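Local coordinates for protein alpha,alpha-trehalose-phosphate synthase (UDP-forming) (Burkholderia multivorans, PDB 5UOF) that is a glycosyltransferase of family 20, built on the two-domain GT-B fold with two Rossmann-like halves facing each other, at residues A[240-245]-A[350-355]; A[362-367]-A[425-430]; A[380-385]-A[443-448]; A[390-395]-A[432-437]. All coordinates share one frame; numbering follows the deposited sequence.

Contact 1 (A[240-245]-A[350-355]); sequences DAIAQA and YERNLL
The side-chain amide of Asn-353 turns a face to Ala-245: the CB methyl of Ala-245 lies over the amide plane, 3.6 Å from Asn-353 CG and about equally far from OD1 and ND2, so it favours neither end of the amide. The second flat group, the Arg-352 guanidinium, is approached obliquely by Ile-242, whose CD1 stops 4.0 Å from Arg-352 NH2. These two side chains run at about a right angle to each other. Arg-352 has CG anti to the backbone N (chi1 173°) and stays extended out to NE, which carries the guanidinium away from its own helix to the end of Ile-242. In the GT-B fold this is where helix 239-248, which comes between the mixed and the parallel sheet in the chain, meets the start of helix 352-361 of the C-terminal half. The backbones come close, with 5.8 Å between the CA atoms of Ala-245 and Asn-353. Glu-351 holds the N-cap position of the second helix, and its carboxylate bonds to the Tyr-249 hydroxyl just beyond the first. No hydrogen bond links the two segments directly. The polar end of Arg-352 is instead gripped from outside them: NE donates to the Ser-28 carbonyl, in a loop of the N-terminal half, and NH1 forms a salt bridge with Glu-380, fixing the guanidinium between the two domains.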
loop_
_atom_site.group_PDB
_atom_site.type_symbol
_atom_site.label_atom_id
_atom_site.label_comp_id
_atom_site.label_asym_id
_atom_site.label_seq_id
_atom_site.Cartn_x
_atom_site.Cartn_y
_atom_site.Cartn_z
ATOM N N ASP A 240 34.569 -4.337 -8.415
ATOM C CA ASP A 240 35.872 -4.963 -8.628
ATOM C C ASP A 240 36.472 -5.437 -7.307
ATOM O O ASP A 240 37.102 -6.499 -7.248
ATOM C CB ASP A 240 36.814 -3.995 -9.345
ATOM C CG ASP A 240 36.303 -3.588 -10.730
ATOM O OD1 ASP A 240 35.428 -4.285 -11.288
ATOM O OD2 ASP A 240 36.792 -2.568 -11.265
ATOM N N ALA A 241 36.254 -4.679 -6.230
ATOM C CA ALA A 241 36.751 -5.086 -4.920
ATOM C C ALA A 241 36.039 -6.334 -4.416
ATOM O O ALA A 241 36.671 -7.213 -3.817
ATOM C CB ALA A 241 36.595 -3.937 -3.920
ATOM N N ILE A 242 34.723 -6.429 -4.646
ATOM C CA ILE A 242 33.983 -7.624 -4.256
ATOM C C ILE A 242 34.489 -8.841 -5.018
ATOM O O ILE A 242 34.694 -9.916 -4.439
ATOM C CB ILE A 242 32.474 -7.390 -4.460
ATOM C CG1 ILE A 242 31.972 -6.397 -3.401
ATOM C CG2 ILE A 242 31.705 -8.703 -4.406
ATOM C CD1 ILE A 242 30.577 -5.857 -3.647
ATOM N N ALA A 243 34.703 -8.698 -6.328
ATOM C CA ALA A 243 35.147 -9.843 -7.118
ATOM C C ALA A 243 36.505 -10.336 -6.641
ATOM O O ALA A 243 36.735 -11.548 -6.528
ATOM C CB ALA A 243 35.202 -9.475 -8.600
ATOM N N GLN A 244 37.413 -9.408 -6.350
ATOM C CA GLN A 244 38.734 -9.784 -5.856
ATOM C C GLN A 244 38.631 -10.500 -4.516
ATOM O O GLN A 244 39.316 -11.506 -4.280
ATOM C CB GLN A 244 39.620 -8.540 -5.733
ATOM C CG GLN A 244 40.988 -8.805 -5.128
ATOM C CD GLN A 244 41.782 -7.527 -4.857
ATOM O OE1 GLN A 244 41.241 -6.535 -4.366
ATOM N NE2 GLN A 244 43.069 -7.551 -5.178
ATOM N N ALA A 245 37.764 -9.997 -3.624
ATOM C CA ALA A 245 37.579 -10.634 -2.325
ATOM C C ALA A 245 37.015 -12.038 -2.479
ATOM O O ALA A 245 37.461 -12.970 -1.801
ATOM C CB ALA A 245 36.656 -9.790 -1.445
ATOM N N TYR A 350 27.922 -15.269 8.630
ATOM C CA TYR A 350 29.171 -15.623 7.957
ATOM C C TYR A 350 29.955 -14.366 7.610
ATOM O O TYR A 350 29.363 -13.329 7.303
ATOM C CB TYR A 350 28.905 -16.429 6.668
ATOM C CG TYR A 350 28.235 -17.741 6.969
ATOM C CD1 TYR A 350 28.984 -18.850 7.338
ATOM C CD2 TYR A 350 26.849 -17.864 6.919
ATOM C CE1 TYR A 350 28.382 -20.049 7.634
ATOM C CE2 TYR A 350 26.235 -19.060 7.219
ATOM C CZ TYR A 350 27.007 -20.147 7.574
ATOM O OH TYR A 350 26.408 -21.339 7.895
ATOM N N GLU A 351 31.288 -14.467 7.666
ATOM C CA GLU A 351 32.158 -13.408 7.164
ATOM C C GLU A 351 31.704 -12.936 5.791
ATOM O O GLU A 351 31.336 -13.741 4.933
ATOM C CB GLU A 351 33.596 -13.899 7.043
ATOM C CG GLU A 351 34.406 -13.933 8.289
ATOM C CD GLU A 351 35.839 -14.283 7.957
ATOM O OE1 GLU A 351 36.482 -13.507 7.214
ATOM O OE2 GLU A 351 36.302 -15.354 8.392
ATOM N N ARG A 352 31.774 -11.623 5.581
ATOM C CA ARG A 352 31.292 -11.042 4.337
ATOM C C ARG A 352 32.006 -11.632 3.131
ATOM O O ARG A 352 31.369 -11.966 2.130
ATOM C CB ARG A 352 31.470 -9.528 4.375
ATOM C CG ARG A 352 31.163 -8.824 3.072
ATOM C CD ARG A 352 31.354 -7.329 3.260
ATOM N NE ARG A 352 31.274 -6.598 2.005
ATOM C CZ ARG A 352 30.137 -6.213 1.438
ATOM N NH1 ARG A 352 28.976 -6.498 2.021
ATOM N NH2 ARG A 352 30.163 -5.543 0.294
ATOM N N ASN A 353 33.329 -11.775 3.207
ATOM C CA ASN A 353 34.058 -12.257 2.036
ATOM C C ASN A 353 33.765 -13.723 1.756
ATOM O O ASN A 353 33.854 -14.161 0.602
ATOM C CB ASN A 353 35.552 -12.026 2.213
ATOM C CG ASN A 353 35.928 -10.578 2.040
ATOM O OD1 ASN A 353 35.069 -9.731 1.787
ATOM N ND2 ASN A 353 37.213 -10.279 2.172
ATOM N N LEU A 354 33.431 -14.494 2.796
ATOM C CA LEU A 354 32.964 -15.860 2.583
ATOM C C LEU A 354 31.661 -15.879 1.792
ATOM O O LEU A 354 31.497 -16.688 0.870
ATOM C CB LEU A 354 32.791 -16.561 3.933
ATOM C CG LEU A 354 32.827 -18.086 3.975
ATOM C CD1 LEU A 354 34.190 -18.601 3.527
ATOM C CD2 LEU A 354 32.491 -18.588 5.370
ATOM N N LEU A 355 30.711 -15.001 2.146
ATOM C CA LEU A 355 29.467 -14.920 1.388
ATOM C C LEU A 355 29.743 -14.623 -0.078
ATOM O O LEU A 355 29.085 -15.182 -0.965
ATOM C CB LEU A 355 28.536 -13.848 1.966
ATOM C CG LEU A 355 27.945 -14.062 3.359
ATOM C CD1 LEU A 355 27.000 -12.916 3.695
ATOM C CD2 LEU A 355 27.224 -15.401 3.450
#

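Contact 2 (A[362-367]-A[425-430]); sequences SQVGYV and RALSMP. With NA (sodium ion), chain C; EDO (1,2-ethanediol), chain E.
Apolar contact comes first: Val-364, on a strand of the parallel sheet, packs on Ala-426 and Leu-427 of helix 416-428. Its CG2 does most of the touching, 3.8 Å from Ala-426 CB and 3.6 Å from Leu-427 CD2. With CG1 of Val-364 anti to the backbone N (chi1 -177°), both methyls can reach Ala-426, CG1 at the slightly longer distance of 4.1 Å. Leu-427 crosses the valine at about a right angle. Trp-297 also packs on this leucine, while Val-392 and Leu-409, of strands 392-396 and 409-411, also touch Ala-426. Water provides the polar link. One molecule donates to the carbonyl O of Gln-363 at 2.8 Å and to the carbonyl O of Ala-426 at 2.9 Å, tying the lead-in to the strand to the helix. Metal coordination begins one residue earlier: Ser-362 O binds the sodium ion at 2.3 Å, together with Arg-360 O, Gln-385 OE1 and two waters. The Gln-363 amide points away from the helix, where OE1 accepts from the backbone N of Leu-267. Strand 364-367 is thus held in the Rossmann-like half of the GT-B fold by its neighbours' backbones, whereas the helix rests on it through methyl groups. The carbonyl oxygens of Gln-363 and Ala-426 are both acceptors and cannot bond to each other; the water, donating to each, links them.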
loop_
_atom_site.group_PDB
_atom_site.type_symbol
_atom_site.label_atom_id
_atom_site.label_comp_id
_atom_site.label_asym_id
_atom_site.label_seq_id
_atom_site.Cartn_x
_atom_site.Cartn_y
_atom_site.Cartn_z
ATOM N N SER A 362 27.984 -20.155 -6.713
ATOM C CA SER A 362 26.604 -20.473 -7.042
ATOM C C SER A 362 26.283 -20.178 -8.508
ATOM O O SER A 362 26.983 -19.442 -9.202
ATOM C CB SER A 362 25.665 -19.678 -6.151
ATOM O OG SER A 362 25.642 -18.336 -6.587
ATOM N N GLN A 363 25.178 -20.759 -8.971
ATOM C CA GLN A 363 24.681 -20.518 -10.315
ATOM C C GLN A 363 23.521 -19.534 -10.367
ATOM O O GLN A 363 23.255 -18.974 -11.437
ATOM C CB GLN A 363 24.234 -21.840 -10.945
ATOM C CG GLN A 363 25.396 -22.734 -11.379
ATOM C CD GLN A 363 26.096 -23.425 -10.223
ATOM O OE1 GLN A 363 25.489 -23.760 -9.201
ATOM N NE2 GLN A 363 27.394 -23.642 -10.383
ATOM N N VAL A 364 22.809 -19.338 -9.257
ATOM C CA VAL A 364 21.641 -18.458 -9.204
ATOM C C VAL A 364 21.725 -17.668 -7.908
ATOM O O VAL A 364 22.005 -18.229 -6.847
ATOM C CB VAL A 364 20.310 -19.232 -9.271
ATOM C CG1 VAL A 364 19.117 -18.251 -9.295
ATOM C CG2 VAL A 364 20.273 -20.139 -10.501
ATOM N N GLY A 365 21.496 -16.350 -8.007
ATOM C CA GLY A 365 21.257 -15.518 -6.850
ATOM C C GLY A 365 19.771 -15.217 -6.803
ATOM O O GLY A 365 19.200 -14.700 -7.762
ATOM N N TYR A 366 19.154 -15.538 -5.676
ATOM C CA TYR A 366 17.697 -15.558 -5.552
ATOM C C TYR A 366 17.321 -14.454 -4.569
ATOM O O TYR A 366 17.351 -14.646 -3.351
ATOM C CB TYR A 366 17.275 -16.934 -5.086
ATOM C CG TYR A 366 15.800 -17.257 -5.043
ATOM C CD1 TYR A 366 14.865 -16.522 -5.746
ATOM C CD2 TYR A 366 15.367 -18.353 -4.309
ATOM C CE1 TYR A 366 13.499 -16.875 -5.694
ATOM C CE2 TYR A 366 14.039 -18.713 -4.258
ATOM C CZ TYR A 366 13.109 -17.973 -4.938
ATOM O OH TYR A 366 11.790 -18.345 -4.843
ATOM N N VAL A 367 17.001 -13.277 -5.115
ATOM C CA VAL A 367 16.860 -12.057 -4.318
ATOM C C VAL A 367 15.517 -11.404 -4.624
ATOM O O VAL A 367 15.432 -10.471 -5.430
ATOM C CB VAL A 367 18.028 -11.095 -4.610
ATOM C CG1 VAL A 367 18.001 -9.906 -3.660
ATOM C CG2 VAL A 367 19.359 -11.830 -4.523
ATOM N N ARG A 425 14.450 -21.240 -15.456
ATOM C CA ARG A 425 15.127 -20.603 -16.576
ATOM C C ARG A 425 16.555 -20.227 -16.203
ATOM O O ARG A 425 17.493 -20.437 -16.984
ATOM C CB ARG A 425 14.358 -19.362 -17.013
ATOM C CG ARG A 425 15.032 -18.642 -18.147
ATOM C CD ARG A 425 14.165 -17.568 -18.760
ATOM N NE ARG A 425 14.916 -16.837 -19.774
ATOM C CZ ARG A 425 14.533 -15.683 -20.295
ATOM N NH1 ARG A 425 13.382 -15.119 -19.906
ATOM N NH2 ARG A 425 15.306 -15.100 -21.202
ATOM N N ALA A 426 16.735 -19.679 -15.002
ATOM C CA ALA A 426 18.070 -19.305 -14.537
ATOM C C ALA A 426 19.004 -20.513 -14.480
ATOM O O ALA A 426 20.173 -20.428 -14.880
ATOM C CB ALA A 426 17.964 -18.651 -13.162
ATOM N N LEU A 427 18.512 -21.640 -13.968
ATOM C CA LEU A 427 19.370 -22.804 -13.784
ATOM C C LEU A 427 19.818 -23.402 -15.110
ATOM O O LEU A 427 20.889 -24.014 -15.174
ATOM C CB LEU A 427 18.649 -23.861 -12.947
ATOM C CG LEU A 427 18.499 -23.579 -11.448
ATOM C CD1 LEU A 427 17.415 -24.451 -10.825
ATOM C CD2 LEU A 427 19.854 -23.731 -10.710
ATOM N N SER A 428 19.029 -23.263 -16.172
ATOM C CA SER A 428 19.358 -23.844 -17.467
ATOM C C SER A 428 19.847 -22.816 -18.478
ATOM O O SER A 428 20.063 -23.170 -19.641
ATOM C CB SER A 428 18.145 -24.598 -18.021
ATOM O OG SER A 428 17.957 -25.826 -17.335
ATOM N N MET A 429 20.042 -21.562 -18.069
ATOM C CA MET A 429 20.321 -20.502 -19.031
ATOM C C MET A 429 21.647 -20.746 -19.750
ATOM O O MET A 429 22.670 -21.002 -19.093
ATOM C CB MET A 429 20.343 -19.134 -18.341
ATOM C CG MET A 429 20.363 -17.992 -19.348
ATOM S SD MET A 429 20.329 -16.382 -18.565
ATOM C CE MET A 429 18.626 -16.303 -17.972
ATOM N N PRO A 430 21.670 -20.691 -21.088
ATOM C CA PRO A 430 22.934 -20.870 -21.811
ATOM C C PRO A 430 23.955 -19.817 -21.414
ATOM O O PRO A 430 23.609 -18.678 -21.099
ATOM C CB PRO A 430 22.531 -20.713 -23.280
ATOM C CG PRO A 430 21.075 -21.105 -23.311
ATOM C CD PRO A 430 20.516 -20.590 -22.002
HETATM NA NA NA C . 28.728 -18.227 -10.071
HETATM C C1 EDO E . 29.315 -26.100 -6.711
HETATM O O1 EDO E . 28.513 -27.169 -6.193
HETATM C C2 EDO E . 28.388 -25.132 -7.432
HETATM O O2 EDO E . 27.552 -25.893 -8.308
HETATM O O HOH W 1 22.865 -20.175 -13.902
HETATM O O HOH W 2 30.713 -17.595 -11.340
HETATM O O HOH W 3 28.136 -19.547 -12.153
#

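Contact 3 (A[380-385]-A[443-448]); sequences EYVASQ and ARLRAN. With NA (sodium ion), chain C; EDO (1,2-ethanediol), chain G.
Helices 376-384 and 431-447 approach to 7.8 Å between the CA atoms of Ala-383 and Leu-445, a spacing bridged by one leucine side chain. The first helix is the connection of a beta-alpha-beta unit, joining the parallel neighbours 364-367 and 392-396 in the Rossmann-like C-terminal half. Leu-445, its CG-CD1 arm extended (chi2 177°), presses CD1 against Val-382 CG1 at 3.7 Å and against Ala-383 CB at a looser 4.4 Å. Leu-405 also covers the leucine, and Ile-242 packs on Ala-383 from helix 239-248. The C-terminal end of helix 376-384 is closed by side-chain bonds to its own carbonyls. Ser-384 OG folds back onto Glu-380 O at 2.8 Å. Gln-385, just past the helix, curls round so that its NE2 donates to Tyr-381 O over 2.9 Å, nearly straight at 165° and in the plane of its own amide. That carbonyl also accepts from Ser-384 N, the two donors arriving from opposite faces of its plane. The same NE2 lies 3.3 Å above the Tyr-381 ring, toward its rim, while the ring's OH bonds with Ser-362 OG. Held this way round, the glutamine amide presents its oxygen to the metal site shared with Ser-362 and Arg-360, and Gln-385 OE1 binds the sodium ion at 2.3 Å.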
loop_
_atom_site.group_PDB
_atom_site.type_symbol
_atom_site.label_atom_id
_atom_site.label_comp_id
_atom_site.label_asym_id
_atom_site.label_seq_id
_atom_site.Cartn_x
_atom_site.Cartn_y
_atom_site.Cartn_z
ATOM N N GLU A 380 25.931 -7.218 -4.761
ATOM C CA GLU A 380 27.052 -8.055 -4.335
ATOM C C GLU A 380 27.054 -9.389 -5.065
ATOM O O GLU A 380 28.125 -9.915 -5.407
ATOM C CB GLU A 380 26.988 -8.301 -2.831
ATOM C CG GLU A 380 27.228 -7.050 -2.008
ATOM C CD GLU A 380 26.712 -7.166 -0.581
ATOM O OE1 GLU A 380 26.226 -8.246 -0.199
ATOM O OE2 GLU A 380 26.809 -6.171 0.163
ATOM N N TYR A 381 25.865 -9.957 -5.299
ATOM C CA TYR A 381 25.789 -11.220 -6.021
ATOM C C TYR A 381 26.401 -11.084 -7.414
ATOM O O TYR A 381 27.262 -11.880 -7.810
ATOM C CB TYR A 381 24.333 -11.709 -6.111
ATOM C CG TYR A 381 24.325 -13.049 -6.792
ATOM C CD1 TYR A 381 24.620 -14.199 -6.078
ATOM C CD2 TYR A 381 24.123 -13.147 -8.168
ATOM C CE1 TYR A 381 24.686 -15.429 -6.709
ATOM C CE2 TYR A 381 24.166 -14.380 -8.810
ATOM C CZ TYR A 381 24.462 -15.518 -8.069
ATOM O OH TYR A 381 24.546 -16.740 -8.694
ATOM N N VAL A 382 25.975 -10.071 -8.169
ATOM C CA VAL A 382 26.512 -9.868 -9.516
ATOM C C VAL A 382 28.014 -9.629 -9.450
ATOM O O VAL A 382 28.798 -10.234 -10.195
ATOM C CB VAL A 382 25.789 -8.695 -10.203
ATOM C CG1 VAL A 382 26.462 -8.326 -11.529
ATOM C CG2 VAL A 382 24.310 -9.026 -10.416
ATOM N N ALA A 383 28.436 -8.736 -8.548
ATOM C CA ALA A 383 29.851 -8.372 -8.489
ATOM C C ALA A 383 30.741 -9.572 -8.181
ATOM O O ALA A 383 31.925 -9.580 -8.548
ATOM C CB ALA A 383 30.059 -7.275 -7.440
ATOM N N SER A 384 30.203 -10.586 -7.506
ATOM C CA SER A 384 31.001 -11.740 -7.120
ATOM C C SER A 384 31.243 -12.718 -8.269
ATOM O O SER A 384 32.108 -13.589 -8.143
ATOM C CB SER A 384 30.314 -12.477 -5.959
ATOM O OG SER A 384 30.259 -11.671 -4.793
ATOM N N GLN A 385 30.514 -12.609 -9.373
ATOM C CA GLN A 385 30.528 -13.686 -10.359
ATOM C C GLN A 385 31.808 -13.715 -11.177
ATOM O O GLN A 385 32.427 -12.684 -11.461
ATOM C CB GLN A 385 29.337 -13.557 -11.312
ATOM C CG GLN A 385 28.011 -13.624 -10.567
ATOM C CD GLN A 385 27.907 -14.886 -9.726
ATOM O OE1 GLN A 385 28.059 -16.007 -10.237
ATOM N NE2 GLN A 385 27.688 -14.715 -8.426
ATOM N N ALA A 443 28.211 -3.567 -15.945
ATOM C CA ALA A 443 28.469 -2.228 -16.460
ATOM C C ALA A 443 27.694 -1.185 -15.665
ATOM O O ALA A 443 28.223 -0.110 -15.363
ATOM C CB ALA A 443 28.119 -2.157 -17.944
ATOM N N ARG A 444 26.449 -1.496 -15.298
ATOM C CA ARG A 444 25.676 -0.578 -14.463
ATOM C C ARG A 444 26.302 -0.430 -13.079
ATOM O O ARG A 444 26.368 0.681 -12.533
ATOM C CB ARG A 444 24.225 -1.062 -14.351
ATOM C CG ARG A 444 23.436 -1.065 -15.671
ATOM C CD ARG A 444 23.306 0.335 -16.286
ATOM N NE ARG A 444 22.631 1.289 -15.405
ATOM C CZ ARG A 444 21.321 1.534 -15.405
ATOM N NH1 ARG A 444 20.515 0.884 -16.238
ATOM N NH2 ARG A 444 20.817 2.432 -14.561
ATOM N N LEU A 445 26.766 -1.535 -12.488
ATOM C CA LEU A 445 27.402 -1.432 -11.172
ATOM C C LEU A 445 28.647 -0.568 -11.236
ATOM O O LEU A 445 28.933 0.196 -10.309
ATOM C CB LEU A 445 27.768 -2.812 -10.630
ATOM C CG LEU A 445 26.604 -3.765 -10.354
ATOM C CD1 LEU A 445 27.128 -5.113 -9.888
ATOM C CD2 LEU A 445 25.682 -3.159 -9.294
ATOM N N ARG A 446 29.414 -0.688 -12.325
ATOM C CA ARG A 446 30.655 0.072 -12.421
ATOM C C ARG A 446 30.402 1.550 -12.677
ATOM O O ARG A 446 31.243 2.385 -12.320
ATOM C CB ARG A 446 31.535 -0.509 -13.518
ATOM C CG ARG A 446 32.193 -1.825 -13.132
ATOM C CD ARG A 446 33.011 -2.370 -14.298
ATOM N NE ARG A 446 33.848 -3.488 -13.890
ATOM C CZ ARG A 446 34.229 -4.474 -14.701
ATOM N NH1 ARG A 446 33.833 -4.494 -15.970
ATOM N NH2 ARG A 446 34.998 -5.449 -14.235
ATOM N N ALA A 447 29.280 1.888 -13.305
ATOM C CA ALA A 447 28.958 3.277 -13.606
ATOM C C ALA A 447 28.261 3.978 -12.454
ATOM O O ALA A 447 28.130 5.203 -12.482
ATOM C CB ALA A 447 28.085 3.372 -14.856
ATOM N N ASN A 448 27.809 3.230 -11.453
ATOM C CA ASN A 448 27.219 3.801 -10.247
ATOM C C ASN A 448 27.800 3.067 -9.040
ATOM O O ASN A 448 27.087 2.445 -8.252
ATOM C CB ASN A 448 25.693 3.702 -10.268
ATOM C CG ASN A 448 25.073 4.271 -9.021
ATOM O OD1 ASN A 448 25.593 5.239 -8.466
ATOM N ND2 ASN A 448 23.990 3.652 -8.539
HETATM NA NA NA C . 28.728 -18.227 -10.071
HETATM C C1 EDO G . 32.605 6.283 -10.606
HETATM O O1 EDO G . 33.553 5.351 -10.062
HETATM C C2 EDO G . 31.578 5.546 -11.464
HETATM O O2 EDO G . 30.936 4.509 -10.702
HETATM O O HOH W 2 30.713 -17.595 -11.340
HETATM O O HOH W 3 28.136 -19.547 -12.153
#

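Contact 4 (A[390-395]-A[432-437]); sequences PGVLVL and AERQAR
This is a strand-to-helix contact in which Pro-390, just before strand 392-396, and Val-392, its first residue, pack on Arg-434 and Gln-435 of helix 431-447. Arg-434 carries it. Its NH1 donates to Pro-390 O at 2.8 Å with an N-H...O angle of 154°; the oxygen lies in the guanidinium plane, at its edge, but the donor stands above the carbonyl plane. A bend at chi3 (-78°) turns the guanidinium back toward the proline. NH1 also forms a salt bridge with Asp-389, and NE bonds to Met-429 O, so the group is gripped on several sides. The aliphatic part of the arginine serves Val-392, whose CG2 meets Arg-434 CG at 3.5 Å, the two side chains crossing at about a right angle. Pro-390 CD rests 3.7 Å from Gln-435 CG, and Gln-435 NE2 bonds to Pro-387 O. A water donates to Gly-391 O and to Arg-434 O, both at 2.9 Å, adding a second polar link beside the arginine. One turn along the helix, Arg-437 NE forms a salt bridge with Glu-433 OE1 at 2.9 Å, met on the anti side of a carboxylate that also pairs with Arg-425. A parallel strand entered from a loop whose backbone is clasped by a flanking helix fits the alpha/beta layering of a Rossmann-like domain, here the C-terminal half of a GT-B fold.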
loop_
_atom_site.group_PDB
_atom_site.type_symbol
_atom_site.label_atom_id
_atom_site.label_comp_id
_atom_site.label_asym_id
_atom_site.label_seq_id
_atom_site.Cartn_x
_atom_site.Cartn_y
_atom_site.Cartn_z
ATOM N N PRO A 390 29.215 -16.902 -15.384
ATOM C CA PRO A 390 28.570 -16.113 -14.328
ATOM C C PRO A 390 27.172 -16.602 -13.981
ATOM O O PRO A 390 26.421 -17.082 -14.829
ATOM C CB PRO A 390 28.527 -14.708 -14.945
ATOM C CG PRO A 390 28.370 -14.959 -16.411
ATOM C CD PRO A 390 29.113 -16.256 -16.708
ATOM N N GLY A 391 26.825 -16.462 -12.702
ATOM C CA GLY A 391 25.493 -16.821 -12.244
ATOM C C GLY A 391 24.430 -15.852 -12.728
ATOM O O GLY A 391 24.717 -14.776 -13.257
ATOM N N VAL A 392 23.167 -16.260 -12.539
ATOM C CA VAL A 392 22.000 -15.498 -12.971
ATOM C C VAL A 392 21.311 -14.928 -11.744
ATOM O O VAL A 392 21.078 -15.653 -10.769
ATOM C CB VAL A 392 21.010 -16.375 -13.753
ATOM C CG1 VAL A 392 19.749 -15.571 -14.105
ATOM C CG2 VAL A 392 21.674 -16.947 -14.996
ATOM N N LEU A 393 20.981 -13.641 -11.794
ATOM C CA LEU A 393 20.268 -12.993 -10.700
ATOM C C LEU A 393 18.776 -13.020 -10.989
ATOM O O LEU A 393 18.335 -12.515 -12.026
ATOM C CB LEU A 393 20.738 -11.553 -10.521
ATOM C CG LEU A 393 19.970 -10.692 -9.507
ATOM C CD1 LEU A 393 20.183 -11.220 -8.101
ATOM C CD2 LEU A 393 20.432 -9.254 -9.617
ATOM N N VAL A 394 18.008 -13.589 -10.061
ATOM C CA VAL A 394 16.549 -13.523 -10.079
ATOM C C VAL A 394 16.160 -12.475 -9.051
ATOM O O VAL A 394 16.484 -12.620 -7.867
ATOM C CB VAL A 394 15.916 -14.881 -9.746
ATOM C CG1 VAL A 394 14.405 -14.751 -9.676
ATOM C CG2 VAL A 394 16.296 -15.918 -10.813
ATOM N N LEU A 395 15.486 -11.414 -9.497
ATOM C CA LEU A 395 15.372 -10.188 -8.703
ATOM C C LEU A 395 13.931 -9.708 -8.669
ATOM O O LEU A 395 13.280 -9.632 -9.713
ATOM C CB LEU A 395 16.265 -9.082 -9.283
ATOM C CG LEU A 395 16.266 -7.728 -8.559
ATOM C CD1 LEU A 395 16.744 -7.886 -7.141
ATOM C CD2 LEU A 395 17.158 -6.725 -9.291
ATOM N N ALA A 432 26.022 -17.998 -23.116
ATOM C CA ALA A 432 26.077 -16.743 -23.857
ATOM C C ALA A 432 25.089 -15.729 -23.297
ATOM O O ALA A 432 25.424 -14.551 -23.134
ATOM C CB ALA A 432 25.827 -16.997 -25.346
ATOM N N GLU A 433 23.861 -16.170 -22.995
ATOM C CA GLU A 433 22.887 -15.261 -22.394
ATOM C C GLU A 433 23.282 -14.887 -20.964
ATOM O O GLU A 433 23.136 -13.724 -20.548
ATOM C CB GLU A 433 21.487 -15.895 -22.439
ATOM C CG GLU A 433 20.408 -14.924 -21.933
ATOM C CD GLU A 433 19.010 -15.544 -21.859
ATOM O OE1 GLU A 433 18.119 -14.903 -21.254
ATOM O OE2 GLU A 433 18.797 -16.652 -22.396
ATOM N N ARG A 434 23.795 -15.846 -20.192
ATOM C CA ARG A 434 24.222 -15.512 -18.839
ATOM C C ARG A 434 25.288 -14.427 -18.868
ATOM O O ARG A 434 25.270 -13.501 -18.046
ATOM C CB ARG A 434 24.755 -16.749 -18.114
ATOM C CG ARG A 434 23.658 -17.761 -17.792
ATOM C CD ARG A 434 24.150 -18.858 -16.859
ATOM N NE ARG A 434 24.958 -19.880 -17.538
ATOM C CZ ARG A 434 26.255 -20.082 -17.332
ATOM N NH1 ARG A 434 26.946 -19.315 -16.482
ATOM N NH2 ARG A 434 26.863 -21.068 -17.980
ATOM N N GLN A 435 26.204 -14.509 -19.835
ATOM C CA GLN A 435 27.265 -13.510 -19.923
ATOM C C GLN A 435 26.727 -12.167 -20.392
ATOM O O GLN A 435 27.163 -11.119 -19.906
ATOM C CB GLN A 435 28.371 -14.000 -20.861
ATOM C CG GLN A 435 29.208 -15.112 -20.256
ATOM C CD GLN A 435 30.257 -15.645 -21.211
ATOM O OE1 GLN A 435 29.992 -15.879 -22.397
ATOM N NE2 GLN A 435 31.455 -15.851 -20.694
ATOM N N ALA A 436 25.791 -12.173 -21.346
ATOM C CA ALA A 436 25.212 -10.915 -21.800
ATOM C C ALA A 436 24.526 -10.204 -20.644
ATOM O O ALA A 436 24.740 -9.006 -20.422
ATOM C CB ALA A 436 24.233 -11.162 -22.952
ATOM N N ARG A 437 23.724 -10.944 -19.870
ATOM C CA ARG A 437 23.034 -10.344 -18.728
ATOM C C ARG A 437 24.017 -9.899 -17.654
ATOM O O ARG A 437 23.858 -8.821 -17.056
ATOM C CB ARG A 437 22.032 -11.338 -18.146
ATOM C CG ARG A 437 20.878 -11.655 -19.080
ATOM C CD ARG A 437 20.005 -12.746 -18.513
ATOM N NE ARG A 437 18.787 -12.858 -19.314
ATOM C CZ ARG A 437 17.713 -12.089 -19.147
ATOM N NH1 ARG A 437 17.680 -11.167 -18.184
ATOM N NH2 ARG A 437 16.666 -12.242 -19.943
HETATM O O HOH W 4 23.615 -13.682 -15.692
#

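In the fold
From the N terminus, contact 1 closes first, joining helix 239-248 to helix 352-361 across 104 intervening residues and finishing before the others open. Helix 352-361 then runs into strand 364-367, where contact 2 begins. Contact 3 opens at 380-385 before contact 2 closes at 425-430, so the two cross; contacts 2 and 4 cross likewise. Contact 4, from 390-395 to 432-437, falls wholly within the span of contact 3, and both end on helix 431-447. Contacts 2 and 4 start from neighbouring strands of the parallel sheet, and contacts 2 and 3 share the sodium ion. Helix 239-248 of contact 1 meets both partners of contact 3, the second through a salt bridge from Asp-240 to Arg-446.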